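Local structure of putative nucleoside-diphosphate-sugar epimerase (Staphylococcus aureus subsp. aureus, 3E48) at residues Gly13-Asn18 with Thr173-Ala178. The protein is of unknown function but probably binds NAD(P)(H) through a Rossmann-type domain, as nucleoside-diphosphate-sugar epimerases do. Sequence-based numbering, arbitrary orientation.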
loop_
_atom_site.group_PDB
_atom_site.type_symbol
_atom_site.label_atom_id
_atom_site.label_comp_id
_atom_site.label_asym_id
_atom_site.label_seq_id
_atom_site.Cartn_x
_atom_site.Cartn_y
_atom_site.Cartn_z
ATOM N N GLY B 13 17.443 -12.190 9.426
ATOM C CA GLY B 13 18.402 -11.362 10.143
ATOM C C GLY B 13 19.689 -12.079 10.516
ATOM O O GLY B 13 20.769 -11.483 10.504
ATOM N N THR B 14 19.576 -13.357 10.854
ATOM C CA THR B 14 20.742 -14.147 11.230
ATOM C C THR B 14 21.679 -14.270 10.029
ATOM O O THR B 14 22.900 -14.129 10.166
ATOM C CB THR B 14 20.307 -15.540 11.748
ATOM O OG1 THR B 14 19.569 -15.378 12.965
ATOM C CG2 THR B 14 21.509 -16.422 12.018
ATOM N N HIS B 15 21.107 -14.518 8.853
ATOM C CA HIS B 15 21.898 -14.616 7.626
ATOM C C HIS B 15 22.652 -13.313 7.389
ATOM O O HIS B 15 23.865 -13.312 7.167
ATOM C CB HIS B 15 20.991 -14.886 6.419
ATOM C CG HIS B 15 20.591 -16.319 6.272
ATOM N ND1 HIS B 15 21.418 -17.269 5.712
ATOM C CD2 HIS B 15 19.460 -16.971 6.633
ATOM C CE1 HIS B 15 20.814 -18.443 5.734
ATOM N NE2 HIS B 15 19.624 -18.290 6.288
ATOM N N ILE B 16 21.924 -12.201 7.439
ATOM C CA ILE B 16 22.527 -10.893 7.214
ATOM C C ILE B 16 23.620 -10.563 8.226
ATOM O O ILE B 16 24.673 -10.045 7.855
ATOM C CB ILE B 16 21.468 -9.772 7.248
ATOM C CG1 ILE B 16 20.429 -10.014 6.144
ATOM C CG2 ILE B 16 22.140 -8.417 7.052
ATOM C CD1 ILE B 16 19.272 -9.021 6.157
ATOM N N THR B 17 23.371 -10.866 9.497
ATOM C CA THR B 17 24.352 -10.579 10.538
ATOM C C THR B 17 25.616 -11.421 10.384
ATOM O O THR B 17 26.724 -10.901 10.496
ATOM C CB THR B 17 23.775 -10.813 11.947
ATOM O OG1 THR B 17 22.595 -10.018 12.125
ATOM C CG2 THR B 17 24.805 -10.419 13.009
ATOM N N ASN B 18 25.463 -12.719 10.138
ATOM C CA ASN B 18 26.646 -13.559 9.968
ATOM C C ASN B 18 27.437 -13.132 8.737
ATOM O O ASN B 18 28.668 -13.152 8.744
ATOM C CB ASN B 18 26.273 -15.040 9.865
ATOM C CG ASN B 18 25.829 -15.623 11.200
ATOM O OD1 ASN B 18 26.437 -15.353 12.239
ATOM N ND2 ASN B 18 24.782 -16.432 11.177
ATOM N N THR B 173 16.510 -18.062 -1.983
ATOM C CA THR B 173 16.945 -18.474 -0.648
ATOM C C THR B 173 17.167 -17.264 0.247
ATOM O O THR B 173 17.372 -16.148 -0.237
ATOM C CB THR B 173 18.284 -19.259 -0.674
ATOM O OG1 THR B 173 19.334 -18.396 -1.123
ATOM C CG2 THR B 173 18.193 -20.467 -1.584
ATOM N N ARG B 174 17.118 -17.482 1.558
ATOM C CA ARG B 174 17.365 -16.392 2.486
ATOM C C ARG B 174 18.827 -16.002 2.324
ATOM O O ARG B 174 19.177 -14.828 2.403
ATOM C CB ARG B 174 17.113 -16.814 3.936
ATOM C CG ARG B 174 15.660 -17.070 4.276
ATOM C CD ARG B 174 15.410 -16.862 5.758
ATOM N NE ARG B 174 14.026 -17.153 6.108
ATOM C CZ ARG B 174 13.574 -18.358 6.434
ATOM N NH1 ARG B 174 14.401 -19.394 6.466
ATOM N NH2 ARG B 174 12.289 -18.530 6.710
ATOM N N ASN B 175 19.684 -16.996 2.099
ATOM C CA ASN B 175 21.102 -16.717 1.918
ATOM C C ASN B 175 21.313 -15.710 0.789
ATOM O O ASN B 175 22.088 -14.759 0.931
ATOM C CB ASN B 175 21.872 -18.002 1.606
ATOM C CG ASN B 175 23.342 -17.743 1.323
ATOM O OD1 ASN B 175 24.068 -17.228 2.174
ATOM N ND2 ASN B 175 23.786 -18.092 0.120
ATOM N N ASP B 176 20.621 -15.908 -0.332
ATOM C CA ASP B 176 20.761 -14.994 -1.462
ATOM C C ASP B 176 20.164 -13.615 -1.192
ATOM O O ASP B 176 20.693 -12.601 -1.659
ATOM C CB ASP B 176 20.149 -15.596 -2.734
ATOM C CG ASP B 176 21.022 -16.687 -3.341
ATOM O OD1 ASP B 176 22.232 -16.738 -3.028
ATOM O OD2 ASP B 176 20.506 -17.485 -4.146
ATOM N N ILE B 177 19.065 -13.564 -0.445
ATOM C CA ILE B 177 18.469 -12.275 -0.122
ATOM C C ILE B 177 19.498 -11.530 0.715
ATOM O O ILE B 177 19.784 -10.359 0.471
ATOM C CB ILE B 177 17.173 -12.445 0.692
ATOM C CG1 ILE B 177 16.077 -13.006 -0.216
ATOM C CG2 ILE B 177 16.751 -11.102 1.305
ATOM C CD1 ILE B 177 14.840 -13.436 0.522
ATOM N N ALA B 178 20.071 -12.228 1.692
ATOM C CA ALA B 178 21.074 -11.620 2.554
ATOM C C ALA B 178 22.278 -11.136 1.753
ATOM O O ALA B 178 22.818 -10.068 2.040
ATOM C CB ALA B 178 21.512 -12.607 3.632
HETATM O O HOH W 1 17.189 -19.641 6.426
HETATM O O HOH W 2 23.836 -16.863 4.717
#
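H15 reaches from helix 11-22 across to the first turn of helix 174-186 and lays its imidazole against the backbone there. One ring face lies over the N of N175, with the nitrogen 4.0 Å above the ring plane and offset toward the rim. R174 meets the CD2 side of the ring through its aliphatic part: H15 CD2 is 3.6 Å from R174 CB. With CG of H15 beside its own backbone N (chi1 -81°), the ring reaches R174 and N175. Both ring nitrogens have a water in the ring plane. The extended R174 chain crosses the H15 side chain at about a right angle and carries NH1 to a water shared with H15 NE2, 2.8 Å from each. The ring and guanidinium planes are 25° apart. The second water joins H15 ND1 to N175 OD1, and it donates to the amide oxygen. No direct hydrogen bond links the two segments. The two waters carry the polar link and, with the packing against R174 and N175, probably hold the ring's rotation.

In the Rossmann-like domain, helix 11-22 follows the first strand, 3-6, and helix 174-186 follows strand 168-172. G13 is the last glycine of a GxxGxxG pattern, consistent with dinucleotide binding. The axes of the short segments 13-18 and 174-178 cross at -50°, 8.7 Å apart at their closest. A178 is the small residue at this approach. Its CB sits 3.6 Å from H15 CB and 3.8 Å from I16 CG1. I16 also touches L5 of strand 3-6. T173 N-caps helix 174-186, its OG1 accepting from D176 N. R174 also makes a cation-pi contact with Y143.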